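Local atomic coordinates of iron aquisition yersiniabactin synthesis enzyme, YbtT (Escherichia coli, PDB entry 6BA9), a protein that acts as a low-specificity type II thioesterase that maintains production of the metallophore yersiniabactin, probably by hydrolysing thioesters on its biosynthetic assembly line. Residues A[45-49]-A[50-54]; A[76-79]-A[80-84]; A[101-105]-A[106-110]; A[118-121]-A[122-125]; A[136-139]-A[140-144]. The protein carries 1 engineered substitution. One frame throughout, in Å; residues are numbered along the deposited sequence.

Contact 1 of 5, residues A[45-49]-A[50-54]; sequences LVTWP and GRDRL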
loop_
_atom_site.group_PDB
_atom_site.type_symbol
_atom_site.label_atom_id
_atom_site.label_comp_id
_atom_site.label_asym_id
_atom_site.label_seq_id
_atom_site.Cartn_x
_atom_site.Cartn_y
_atom_site.Cartn_z
ATOM N N LEU A 45 3.436 4.978 8.661
ATOM C CA LEU A 45 2.564 5.136 7.507
ATOM C C LEU A 45 3.222 6.100 6.526
ATOM O O LEU A 45 3.743 7.154 6.924
ATOM C CB LEU A 45 1.203 5.711 7.942
ATOM C CG LEU A 45 0.160 5.898 6.843
ATOM C CD1 LEU A 45 -0.341 4.576 6.308
ATOM C CD2 LEU A 45 -1.005 6.747 7.380
ATOM N N VAL A 46 3.188 5.744 5.252
ATOM C CA VAL A 46 3.744 6.574 4.182
ATOM C C VAL A 46 2.682 7.576 3.733
ATOM O O VAL A 46 1.533 7.200 3.483
ATOM C CB VAL A 46 4.200 5.701 3.004
ATOM C CG1 VAL A 46 4.809 6.557 1.904
ATOM C CG2 VAL A 46 5.205 4.665 3.462
ATOM N N THR A 47 3.068 8.846 3.621
ATOM C CA THR A 47 2.199 9.908 3.113
ATOM C C THR A 47 2.509 10.163 1.647
ATOM O O THR A 47 3.665 10.427 1.300
ATOM C CB THR A 47 2.477 11.208 3.867
ATOM O OG1 THR A 47 2.414 10.994 5.277
ATOM C CG2 THR A 47 1.500 12.286 3.468
ATOM N N TRP A 48 1.494 10.117 0.797
ATOM C CA TRP A 48 1.675 10.532 -0.586
ATOM C C TRP A 48 1.773 12.060 -0.662
ATOM O O TRP A 48 0.973 12.769 -0.031
ATOM C CB TRP A 48 0.509 10.070 -1.448
ATOM C CG TRP A 48 0.230 8.577 -1.540
ATOM C CD1 TRP A 48 -0.994 8.022 -1.738
ATOM C CD2 TRP A 48 1.169 7.477 -1.478
ATOM N NE1 TRP A 48 -0.895 6.652 -1.812
ATOM C CE2 TRP A 48 0.410 6.290 -1.643
ATOM C CE3 TRP A 48 2.549 7.368 -1.291
ATOM C CZ2 TRP A 48 0.978 5.025 -1.632
ATOM C CZ3 TRP A 48 3.115 6.094 -1.280
ATOM C CH2 TRP A 48 2.315 4.942 -1.452
ATOM N N PRO A 49 2.742 12.606 -1.388
ATOM C CA PRO A 49 2.805 14.061 -1.553
ATOM C C PRO A 49 1.457 14.651 -1.953
ATOM O O PRO A 49 0.659 14.045 -2.690
ATOM C CB PRO A 49 3.871 14.235 -2.641
ATOM C CG PRO A 49 4.797 13.069 -2.416
ATOM C CD PRO A 49 3.896 11.934 -2.009
ATOM N N GLY A 50 1.183 15.831 -1.395
ATOM C CA GLY A 50 -0.001 16.600 -1.703
ATOM C C GLY A 50 -1.009 16.693 -0.580
ATOM O O GLY A 50 -2.037 17.363 -0.758
ATOM N N ARG A 51 -0.787 16.020 0.543
ATOM C CA ARG A 51 -1.743 16.027 1.637
ATOM C C ARG A 51 -0.992 15.903 2.950
ATOM O O ARG A 51 0.212 15.616 2.980
ATOM C CB ARG A 51 -2.737 14.870 1.505
ATOM C CG ARG A 51 -2.104 13.493 1.747
ATOM C CD ARG A 51 -2.628 12.409 0.780
ATOM N NE ARG A 51 -2.073 12.584 -0.567
ATOM C CZ ARG A 51 -2.478 11.922 -1.646
ATOM N NH1 ARG A 51 -3.480 11.042 -1.566
ATOM N NH2 ARG A 51 -1.903 12.166 -2.808
ATOM N N ASP A 52 -1.729 16.063 4.043
ATOM C CA ASP A 52 -1.183 15.929 5.406
ATOM C C ASP A 52 0.006 16.884 5.537
ATOM O O ASP A 52 -0.105 18.035 5.088
ATOM C CB ASP A 52 -0.916 14.472 5.741
ATOM C CG ASP A 52 -2.172 13.619 5.732
ATOM O OD1 ASP A 52 -3.305 14.136 5.872
ATOM O OD2 ASP A 52 -2.024 12.387 5.559
ATOM N N ARG A 53 1.143 16.459 6.087
ATOM C CA ARG A 53 2.286 17.360 6.246
ATOM C C ARG A 53 2.935 17.716 4.918
ATOM O O ARG A 53 3.840 18.559 4.897
ATOM C CB ARG A 53 3.346 16.708 7.144
ATOM C CG ARG A 53 2.839 16.406 8.522
ATOM C CD ARG A 53 3.840 15.594 9.326
ATOM N NE ARG A 53 3.289 15.267 10.636
ATOM C CZ ARG A 53 3.899 14.524 11.553
ATOM N NH1 ARG A 53 5.106 14.012 11.320
ATOM N NH2 ARG A 53 3.293 14.292 12.711
ATOM N N LEU A 54 2.535 17.059 3.824
ATOM C CA LEU A 54 3.089 17.272 2.496
ATOM C C LEU A 54 2.114 18.006 1.586
ATOM O O LEU A 54 2.215 17.923 0.357
ATOM C CB LEU A 54 3.496 15.943 1.863
ATOM C CG LEU A 54 4.509 15.125 2.675
ATOM C CD1 LEU A 54 4.911 13.876 1.881
ATOM C CD2 LEU A 54 5.750 15.905 3.091
HETATM O O HOH W 1 -0.216 10.403 6.061
HETATM O O HOH W 2 2.400 13.625 6.529
#

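Contact 2 of 5, residues A[76-79]-A[80-84]; sequences ASVS and PDTPL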
loop_
_atom_site.group_PDB
_atom_site.type_symbol
_atom_site.label_atom_id
_atom_site.label_comp_id
_atom_site.label_asym_id
_atom_site.label_seq_id
_atom_site.Cartn_x
_atom_site.Cartn_y
_atom_site.Cartn_z
ATOM N N ALA A 76 18.212 6.041 3.943
ATOM C CA ALA A 76 18.846 7.070 4.754
ATOM C C ALA A 76 18.498 6.943 6.228
ATOM O O ALA A 76 19.309 7.330 7.079
ATOM C CB ALA A 76 18.416 8.450 4.258
ATOM N N SER A 77 17.318 6.407 6.559
ATOM C CA SER A 77 16.784 6.503 7.912
ATOM C C SER A 77 16.672 5.176 8.655
ATOM O O SER A 77 16.527 5.199 9.881
ATOM C CB SER A 77 15.402 7.171 7.891
ATOM O OG SER A 77 14.424 6.319 7.329
ATOM N N VAL A 78 16.741 4.031 7.978
ATOM C CA VAL A 78 16.572 2.739 8.629
ATOM C C VAL A 78 17.940 2.102 8.795
ATOM O O VAL A 78 18.665 1.908 7.814
ATOM C CB VAL A 78 15.639 1.817 7.833
ATOM C CG1 VAL A 78 15.513 0.458 8.522
ATOM C CG2 VAL A 78 14.278 2.467 7.682
ATOM N N SER A 79 18.277 1.745 10.027
ATOM C CA SER A 79 19.551 1.093 10.275
ATOM C C SER A 79 19.601 -0.246 9.542
ATOM O O SER A 79 18.604 -0.979 9.510
ATOM C CB SER A 79 19.711 0.848 11.774
ATOM O OG SER A 79 20.826 0.008 12.016
ATOM N N PRO A 80 20.745 -0.622 8.968
ATOM C CA PRO A 80 20.832 -1.955 8.352
ATOM C C PRO A 80 20.603 -3.096 9.333
ATOM O O PRO A 80 20.344 -4.224 8.899
ATOM C CB PRO A 80 22.246 -1.982 7.751
ATOM C CG PRO A 80 22.997 -0.934 8.484
ATOM C CD PRO A 80 22.009 0.126 8.853
ATOM N N ASP A 81 20.665 -2.836 10.637
ATOM C CA ASP A 81 20.394 -3.849 11.649
ATOM C C ASP A 81 18.921 -3.934 12.032
ATOM O O ASP A 81 18.554 -4.809 12.822
ATOM C CB ASP A 81 21.199 -3.550 12.916
ATOM C CG ASP A 81 22.688 -3.700 12.705
ATOM O OD1 ASP A 81 23.084 -4.544 11.874
ATOM O OD2 ASP A 81 23.455 -2.969 13.365
ATOM N N THR A 82 18.080 -3.036 11.523
ATOM C CA THR A 82 16.649 -3.069 11.812
ATOM C C THR A 82 15.953 -3.990 10.818
ATOM O O THR A 82 16.075 -3.767 9.607
ATOM C CB THR A 82 16.082 -1.666 11.685
ATOM O OG1 THR A 82 16.590 -0.854 12.751
ATOM C CG2 THR A 82 14.533 -1.668 11.723
ATOM N N PRO A 83 15.226 -5.022 11.255
ATOM C CA PRO A 83 14.414 -5.804 10.308
ATOM C C PRO A 83 13.287 -4.951 9.744
ATOM O O PRO A 83 12.400 -4.531 10.485
ATOM C CB PRO A 83 13.855 -6.946 11.164
ATOM C CG PRO A 83 14.669 -6.982 12.389
ATOM C CD PRO A 83 15.200 -5.604 12.613
ATOM N N LEU A 84 13.316 -4.710 8.439
ATOM C CA LEU A 84 12.353 -3.847 7.765
ATOM C C LEU A 84 11.324 -4.706 7.049
ATOM O O LEU A 84 11.674 -5.605 6.270
ATOM C CB LEU A 84 13.060 -2.945 6.755
ATOM C CG LEU A 84 12.131 -2.071 5.901
ATOM C CD1 LEU A 84 11.436 -0.997 6.732
ATOM C CD2 LEU A 84 12.908 -1.429 4.777
HETATM O O HOH W 3 16.340 1.725 12.210
HETATM O O HOH W 4 17.253 -2.509 7.351
#

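Contact 3 of 5, residues A[101-105]-A[106-110]; sequences RLLEQ and RGLAP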
loop_
_atom_site.group_PDB
_atom_site.type_symbol
_atom_site.label_atom_id
_atom_site.label_comp_id
_atom_site.label_asym_id
_atom_site.label_seq_id
_atom_site.Cartn_x
_atom_site.Cartn_y
_atom_site.Cartn_z
ATOM N N ARG A 101 11.898 -3.527 -4.567
ATOM C CA ARG A 101 12.788 -3.787 -5.701
ATOM C C ARG A 101 14.054 -2.948 -5.588
ATOM O O ARG A 101 15.172 -3.467 -5.702
ATOM C CB ARG A 101 12.044 -3.501 -7.000
ATOM C CG ARG A 101 12.808 -3.700 -8.299
ATOM C CD ARG A 101 11.838 -3.942 -9.500
ATOM N NE ARG A 101 12.443 -3.472 -10.741
ATOM C CZ ARG A 101 11.882 -2.640 -11.619
ATOM N NH1 ARG A 101 10.653 -2.171 -11.438
ATOM N NH2 ARG A 101 12.560 -2.284 -12.708
ATOM N N LEU A 102 13.901 -1.648 -5.326
ATOM C CA LEU A 102 15.068 -0.775 -5.221
ATOM C C LEU A 102 15.946 -1.158 -4.034
ATOM O O LEU A 102 17.175 -1.200 -4.154
ATOM C CB LEU A 102 14.621 0.684 -5.100
ATOM C CG LEU A 102 13.904 1.257 -6.328
ATOM C CD1 LEU A 102 13.335 2.613 -6.052
ATOM C CD2 LEU A 102 14.840 1.329 -7.556
ATOM N N LEU A 103 15.354 -1.436 -2.875
ATOM C CA LEU A 103 16.139 -1.750 -1.687
ATOM C C LEU A 103 16.878 -3.070 -1.841
ATOM O O LEU A 103 18.047 -3.193 -1.437
ATOM C CB LEU A 103 15.255 -1.780 -0.450
ATOM C CG LEU A 103 14.684 -0.422 -0.084
ATOM C CD1 LEU A 103 13.791 -0.607 1.116
ATOM C CD2 LEU A 103 15.763 0.606 0.207
ATOM N N GLU A 104 16.211 -4.069 -2.418
ATOM C CA GLU A 104 16.853 -5.361 -2.662
ATOM C C GLU A 104 18.028 -5.205 -3.615
ATOM O O GLU A 104 19.115 -5.751 -3.362
ATOM C CB GLU A 104 15.808 -6.347 -3.214
ATOM C CG GLU A 104 16.278 -7.763 -3.361
ATOM C CD GLU A 104 15.131 -8.671 -3.781
ATOM O OE1 GLU A 104 14.037 -8.575 -3.177
ATOM O OE2 GLU A 104 15.334 -9.428 -4.735
ATOM N N GLN A 105 17.843 -4.440 -4.704
ATOM C CA GLN A 105 18.904 -4.211 -5.681
ATOM C C GLN A 105 20.095 -3.509 -5.050
ATOM O O GLN A 105 21.248 -3.736 -5.447
ATOM C CB GLN A 105 18.398 -3.332 -6.819
ATOM C CG GLN A 105 17.387 -3.949 -7.757
ATOM C CD GLN A 105 16.757 -2.895 -8.657
ATOM O OE1 GLN A 105 17.057 -1.700 -8.541
ATOM N NE2 GLN A 105 15.883 -3.327 -9.552
ATOM N N ARG A 106 19.840 -2.604 -4.116
ATOM C CA ARG A 106 20.917 -1.875 -3.457
ATOM C C ARG A 106 21.638 -2.700 -2.397
ATOM O O ARG A 106 22.565 -2.178 -1.762
ATOM C CB ARG A 106 20.332 -0.612 -2.801
ATOM C CG ARG A 106 19.864 0.436 -3.799
ATOM C CD ARG A 106 19.043 1.548 -3.132
ATOM N NE ARG A 106 18.371 2.363 -4.145
ATOM C CZ ARG A 106 17.607 3.421 -3.880
ATOM N NH1 ARG A 106 17.402 3.825 -2.628
ATOM N NH2 ARG A 106 17.034 4.066 -4.879
ATOM N N GLY A 107 21.229 -3.949 -2.160
ATOM C CA GLY A 107 21.857 -4.781 -1.154
ATOM C C GLY A 107 21.365 -4.556 0.253
ATOM O O GLY A 107 22.067 -4.891 1.211
ATOM N N LEU A 108 20.159 -4.018 0.421
ATOM C CA LEU A 108 19.726 -3.614 1.747
ATOM C C LEU A 108 18.825 -4.634 2.425
ATOM O O LEU A 108 18.565 -4.506 3.631
ATOM C CB LEU A 108 19.120 -2.211 1.694
ATOM C CG LEU A 108 20.239 -1.217 1.341
ATOM C CD1 LEU A 108 19.672 0.149 1.099
ATOM C CD2 LEU A 108 21.294 -1.153 2.450
ATOM N N ALA A 109 18.378 -5.648 1.693
ATOM C CA ALA A 109 17.826 -6.856 2.289
ATOM C C ALA A 109 16.636 -6.540 3.185
ATOM O O ALA A 109 16.694 -6.796 4.394
ATOM C CB ALA A 109 18.910 -7.574 3.103
ATOM N N PRO A 110 15.551 -5.989 2.654
ATOM C CA PRO A 110 14.304 -5.957 3.443
ATOM C C PRO A 110 13.953 -7.368 3.905
ATOM O O PRO A 110 14.225 -8.344 3.212
ATOM C CB PRO A 110 13.259 -5.420 2.457
ATOM C CG PRO A 110 14.022 -4.897 1.288
ATOM C CD PRO A 110 15.349 -5.598 1.253
HETATM O O HOH W 5 19.540 -7.072 -0.599
#

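Contact 4 of 5, residues A[118-121]-A[122-125]; sequences CHAP and HLHS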
loop_
_atom_site.group_PDB
_atom_site.type_symbol
_atom_site.label_atom_id
_atom_site.label_comp_id
_atom_site.label_asym_id
_atom_site.label_seq_id
_atom_site.Cartn_x
_atom_site.Cartn_y
_atom_site.Cartn_z
ATOM N N CYS A 118 -4.413 -6.127 -4.240
ATOM C CA CYS A 118 -3.939 -5.451 -5.440
ATOM C C CYS A 118 -3.705 -6.477 -6.531
ATOM O O CYS A 118 -3.129 -7.531 -6.269
ATOM C CB CYS A 118 -2.618 -4.745 -5.135
ATOM S SG CYS A 118 -2.020 -3.656 -6.442
ATOM N N HIS A 119 -4.140 -6.151 -7.746
ATOM C CA HIS A 119 -3.803 -6.970 -8.900
ATOM C C HIS A 119 -2.306 -6.885 -9.200
ATOM O O HIS A 119 -1.619 -5.908 -8.873
ATOM C CB HIS A 119 -4.581 -6.499 -10.127
ATOM C CG HIS A 119 -4.280 -5.088 -10.492
ATOM N ND1 HIS A 119 -4.838 -4.018 -9.826
ATOM C CD2 HIS A 119 -3.437 -4.567 -11.409
ATOM C CE1 HIS A 119 -4.352 -2.897 -10.326
ATOM N NE2 HIS A 119 -3.508 -3.197 -11.295
ATOM N N ALA A 120 -1.797 -7.916 -9.866
ATOM C CA ALA A 120 -0.378 -7.998 -10.173
ATOM C C ALA A 120 0.029 -6.998 -11.265
ATOM O O ALA A 120 -0.825 -6.522 -12.031
ATOM C CB ALA A 120 -0.064 -9.405 -10.636
ATOM N N PRO A 121 1.330 -6.669 -11.367
ATOM C CA PRO A 121 1.750 -5.582 -12.278
ATOM C C PRO A 121 1.609 -5.867 -13.769
ATOM O O PRO A 121 1.670 -4.903 -14.542
ATOM C CB PRO A 121 3.213 -5.327 -11.892
ATOM C CG PRO A 121 3.320 -5.826 -10.479
ATOM C CD PRO A 121 2.415 -7.024 -10.435
ATOM N N HIS A 122 1.405 -7.113 -14.197
ATOM C CA HIS A 122 1.116 -7.372 -15.604
ATOM C C HIS A 122 -0.373 -7.367 -15.906
ATOM O O HIS A 122 -0.767 -7.647 -17.051
ATOM C CB HIS A 122 1.741 -8.700 -16.052
ATOM C CG HIS A 122 1.191 -9.890 -15.341
ATOM N ND1 HIS A 122 1.511 -10.184 -14.032
ATOM C CD2 HIS A 122 0.358 -10.877 -15.754
ATOM C CE1 HIS A 122 0.896 -11.295 -13.669
ATOM N NE2 HIS A 122 0.177 -11.728 -14.694
ATOM N N LEU A 123 -1.207 -7.057 -14.923
ATOM C CA LEU A 123 -2.647 -6.995 -15.075
ATOM C C LEU A 123 -3.142 -5.561 -14.902
ATOM O O LEU A 123 -2.381 -4.652 -14.561
ATOM C CB LEU A 123 -3.317 -7.916 -14.056
ATOM C CG LEU A 123 -2.890 -9.389 -14.063
ATOM C CD1 LEU A 123 -3.575 -10.151 -12.971
ATOM C CD2 LEU A 123 -3.184 -10.033 -15.417
ATOM N N HIS A 124 -4.428 -5.368 -15.170
ATOM C CA HIS A 124 -5.125 -4.124 -14.866
ATOM C C HIS A 124 -6.242 -4.402 -13.871
ATOM O O HIS A 124 -6.817 -5.493 -13.841
ATOM C CB HIS A 124 -5.744 -3.513 -16.134
ATOM C CG HIS A 124 -4.762 -3.256 -17.234
ATOM N ND1 HIS A 124 -4.074 -2.070 -17.359
ATOM C CD2 HIS A 124 -4.385 -4.022 -18.287
ATOM C CE1 HIS A 124 -3.293 -2.126 -18.427
ATOM N NE2 HIS A 124 -3.468 -3.297 -19.010
ATOM N N SER A 125 -6.564 -3.388 -13.068
ATOM C CA SER A 125 -7.725 -3.463 -12.193
ATOM C C SER A 125 -8.996 -3.648 -13.013
ATOM O O SER A 125 -9.139 -3.101 -14.109
ATOM C CB SER A 125 -7.830 -2.170 -11.377
ATOM O OG SER A 125 -8.981 -2.202 -10.564
#

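Contact 5 of 5, residues A[136-139]-A[140-144]; sequences DFIA and ELIDI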
loop_
_atom_site.group_PDB
_atom_site.type_symbol
_atom_site.label_atom_id
_atom_site.label_comp_id
_atom_site.label_asym_id
_atom_site.label_seq_id
_atom_site.Cartn_x
_atom_site.Cartn_y
_atom_site.Cartn_z
ATOM N N ASP A 136 -18.811 10.811 -12.880
ATOM C CA ASP A 136 -18.656 9.363 -12.979
ATOM C C ASP A 136 -17.498 8.885 -12.114
ATOM O O ASP A 136 -17.579 7.811 -11.497
ATOM C CB ASP A 136 -18.452 8.928 -14.431
ATOM C CG ASP A 136 -19.703 9.059 -15.261
ATOM O OD1 ASP A 136 -20.769 9.307 -14.674
ATOM O OD2 ASP A 136 -19.609 8.908 -16.494
ATOM N N PHE A 137 -16.408 9.664 -12.076
ATOM C CA PHE A 137 -15.275 9.364 -11.194
ATOM C C PHE A 137 -15.735 9.269 -9.741
ATOM O O PHE A 137 -15.437 8.285 -9.042
ATOM C CB PHE A 137 -14.220 10.466 -11.369
ATOM C CG PHE A 137 -12.901 10.200 -10.651
ATOM C CD1 PHE A 137 -11.803 9.704 -11.330
ATOM C CD2 PHE A 137 -12.763 10.498 -9.307
ATOM C CE1 PHE A 137 -10.590 9.471 -10.664
ATOM C CE2 PHE A 137 -11.565 10.275 -8.650
ATOM C CZ PHE A 137 -10.478 9.770 -9.334
ATOM N N ILE A 138 -16.507 10.255 -9.286
ATOM C CA ILE A 138 -17.007 10.265 -7.914
ATOM C C ILE A 138 -17.935 9.087 -7.656
ATOM O O ILE A 138 -17.865 8.457 -6.599
ATOM C CB ILE A 138 -17.678 11.611 -7.607
ATOM C CG1 ILE A 138 -16.577 12.677 -7.514
ATOM C CG2 ILE A 138 -18.476 11.525 -6.336
ATOM C CD1 ILE A 138 -17.085 14.100 -7.406
ATOM N N ALA A 139 -18.800 8.753 -8.614
ATOM C CA ALA A 139 -19.687 7.609 -8.414
ATOM C C ALA A 139 -18.885 6.333 -8.211
ATOM O O ALA A 139 -19.213 5.526 -7.340
ATOM C CB ALA A 139 -20.641 7.452 -9.590
ATOM N N GLU A 140 -17.801 6.159 -8.974
ATOM C CA GLU A 140 -16.945 4.990 -8.772
ATOM C C GLU A 140 -16.299 5.008 -7.396
ATOM O O GLU A 140 -16.238 3.971 -6.726
ATOM C CB GLU A 140 -15.866 4.905 -9.860
ATOM C CG GLU A 140 -16.400 4.662 -11.278
ATOM C CD GLU A 140 -17.150 3.356 -11.411
ATOM O OE1 GLU A 140 -16.626 2.313 -10.979
ATOM O OE2 GLU A 140 -18.291 3.365 -11.927
ATOM N N LEU A 141 -15.800 6.167 -6.960
ATOM C CA LEU A 141 -15.195 6.276 -5.634
ATOM C C LEU A 141 -16.182 5.910 -4.541
ATOM O O LEU A 141 -15.831 5.217 -3.584
ATOM C CB LEU A 141 -14.706 7.691 -5.376
ATOM C CG LEU A 141 -13.497 8.249 -6.077
ATOM C CD1 LEU A 141 -13.366 9.674 -5.627
ATOM C CD2 LEU A 141 -12.285 7.445 -5.677
ATOM N N ILE A 142 -17.415 6.412 -4.641
ATOM C CA ILE A 142 -18.407 6.100 -3.626
ATOM C C ILE A 142 -18.680 4.607 -3.620
ATOM O O ILE A 142 -18.758 3.977 -2.555
ATOM C CB ILE A 142 -19.684 6.937 -3.862
ATOM C CG1 ILE A 142 -19.408 8.408 -3.581
ATOM C CG2 ILE A 142 -20.821 6.423 -2.987
ATOM C CD1 ILE A 142 -20.496 9.325 -4.134
ATOM N N ASP A 143 -18.796 4.004 -4.808
ATOM C CA ASP A 143 -19.009 2.561 -4.902
ATOM C C ASP A 143 -17.878 1.785 -4.238
ATOM O O ASP A 143 -18.128 0.804 -3.534
ATOM C CB ASP A 143 -19.191 2.118 -6.357
ATOM C CG ASP A 143 -19.632 0.682 -6.474
ATOM O OD1 ASP A 143 -20.344 0.197 -5.564
ATOM O OD2 ASP A 143 -19.304 0.044 -7.471
ATOM N N ILE A 144 -16.624 2.209 -4.435
ATOM C CA ILE A 144 -15.509 1.521 -3.779
ATOM C C ILE A 144 -15.729 1.474 -2.275
ATOM O O ILE A 144 -15.476 0.450 -1.624
ATOM C CB ILE A 144 -14.170 2.191 -4.152
ATOM C CG1 ILE A 144 -13.840 1.949 -5.630
ATOM C CG2 ILE A 144 -13.043 1.631 -3.300
ATOM C CD1 ILE A 144 -12.722 2.854 -6.158
HETATM O O HOH W 6 -19.284 5.681 -12.809
#

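Contact 1 of 5, residues A[45-49]-A[50-54]
T47 OG1 is gripped by two waters that tie it to D52 and R53, and by the backbone O of M2. Water 1 lies 2.8 Å from T47 OG1 and donates to D52 OD2, which also takes the backbone N-H of S27; water 2, 2.9 Å from T47 OG1, accepts from R53 N. The methyl T47 CG2 touches R51 O (3.6 Å) and D52 CB. R51 folds back across the turn: bent at chi2 and chi3 (-140° and 74°), it brings NH2 to P49 O at 3.2 Å, with that oxygen in the guanidinium plane, while NE makes a weak bond to W48 O. One guanidinium face rests on W48 CB, and NH1 forms a salt bridge with D168. L54 N bonds to R51 O at 2.9 Å, and G50 N to L54 O likewise. With G50 at phi 111°, W48 to R51 form a type II beta turn joined to a G1 beta bulge, just beyond strand 42-46 of the alpha/beta-hydrolase sheet.

Contact 2 of 5, residues A[76-79]-A[80-84]
S79 meets both D81 and T82 across the turn that it begins. Its CB lies 3.7 Å from T82 OG1. Beyond it, chi1 of 170° turns OG away from S79 N to the carbonyl side, within range of the D81 amide: OG accepts the D81 N-H at 3.2 Å with an N-H...O angle of 160°, and also touches D81 CB. The proline nitrogen P80 N has no hydrogen to offer it, which makes D81 N the first amide that S79 OG can meet. This is an ST turn, and it shares its residues with a type I beta turn from S79 to T82, closed by T82 N to S79 O at 2.9 Å. That donor stands well above the carbonyl plane, not on a lone pair. Water 3 adds a further bridge, accepting from S79 N and sitting 2.6 Å from T82 OG1. On the apolar side V78 CG1 meets T82 CB at 3.9 Å, the two side chains crossing at about a right angle, and T82 also leans on H16 of the neighbouring strand. Hydroxyl, carbonyl and water thus take the amide hydrogens of D81, T82 and S79, which implies that this surface connection after helix 63-77 is held mainly by polar bonds.

Contact 3 of 5, residues A[101-105]-A[106-110]
L103 packs against both P110 and L108: its CB rests 3.8 Å from P110 CG, and its CD2 branch meets L108 CD1 at 4.0 Å, the two leucines approaching at a slant. On the next face of the helix, R106 runs beside L102 and in the same direction: extended from CG to NE, it carries its guanidinium past L102 O and sets one flat side over L102 CB, offset toward the rim. Behind these side chains stand three backbone bonds. R106 N reaches L102 O as the last bond of regular alpha-helical spacing here; L108 N then reaches back five residues to L103 O at 2.9 Å, and G107 N three residues to E104 O at 3.0 Å, the latter from above the carbonyl plane. E104 O has a second donor in water 5 (3.1 Å), which links weakly to A109 N. Further out, R106 NH1 is held by a salt bridge to E75 and a bond to N72, both on helix 63-77, while the E104 carboxylate takes T188 OG1 and R187 N. L103 also packs on L84 and L86 of strand 84-89. The positive phi of G107 (83°), the paired six-to-one and five-to-two bonds and the L103-L108 apolar contact together identify a Schellman motif, here ending helix 91-105 before the chain enters strand 112-116.

Contact 4 of 5, residues A[118-121]-A[122-125]
H119 and S125 make the main van der Waals contact: the backbone S125 N sits 3.5 Å above the centre of the imidazole, H124 C lies over the same ring toward its rim, and S125 CB reaches H119 CE1 at 3.7 Å. At the edge of this ring, near its plane, H119 CD2 approaches L123 O to 3.3 Å. A chi1 of 61° tucks H119 CG between its own N and carbonyl carbon and swings the ring back over the following residues. The one hydrogen bond across the segments, L123 N to A120 O at 3.0 Å (N-H...O 157°), closes a type I beta turn from A120 to L123 in the loop between strand 112-116 and helix 134-144. A120 CB touches the H122 imidazole at CE1, 3.7 Å away, and makes a looser apolar contact with L123 CD1 at 4.3 Å. Outside the segments, H122 ND1 is bonded to W212 NE1, and H124 stacks on the ring of H176. Because an indole N-H can only donate, H122 ND1 must act as acceptor, consistent with an imidazole that carries its hydrogen on NE2. The chemistry is that of rings against peptide and methyl groups, one main-chain bond fixing the bend.

Contact 5 of 5, residues A[136-139]-A[140-144]
F137 and L141 form the tight side of this helix turn, with F137 CE2 only 3.6 Å from L141 CD1. The phenyl ring is carried there by a first torsion of -172°, which sets CG anti to F137 N, and L141 crosses it obliquely. One residue on, the methyl I138 CG2 meets I142 CD1 at 3.7 Å, again on a slant. Helix 155-174 backs this face: L141 packs on L165 and F169, I138 on M158, and F137 takes the guanidinium of R166 in a cation-pi contact. The other side is polar and wetter. Chi1 of -65° puts E140 CG 3.4 Å from D136 O, and the bend at chi2 (-61°) turns the carboxylate back, where OE2 and D136 O share water 6; the water donates to E140 OE2 at 2.7 Å and to D136 O at 3.0 Å. Exposed D136 and A139 lie on this side too. E140 OE1 and D143 OD2 both form salt bridges to R127, and D143 OD1 forms another to R199, so the arginines probably offset the acidic surface. Four backbone bonds of 2.9 to 3.0 Å, from E140, L141, I142 and D143 to the carbonyls four residues earlier, form the regular alpha-helical backbone beneath both faces. The pattern is that of an amphipathic alpha helix, inserted between strands 112-116 and 190-195, where alpha/beta-hydrolase thioesterases commonly carry their lid.

Overall arrangement
The five contacts follow one another along a single alpha/beta-hydrolase chain. Contacts 2 and 3 meet directly, L84 CD2 lying 3.9 Å from L103 CD1, with centres 11 Å apart; they bracket strand 84-89 and helix 91-105, between which lies the sharp turn bearing the engineered alanine in place of what is probably the nucleophilic serine. Contact 4 lies in the loop that leads from strand 112-116 to helix 134-144; its nearest atoms are about 8 Å from contact 3 and about 8 Å from contact 5. Contacts 2 and 5 are furthest apart, 39 Å between centres, on opposite sides of the chain's centre. Contact 1 lies about 9 to 10 Å, between nearest atoms, from each of the others.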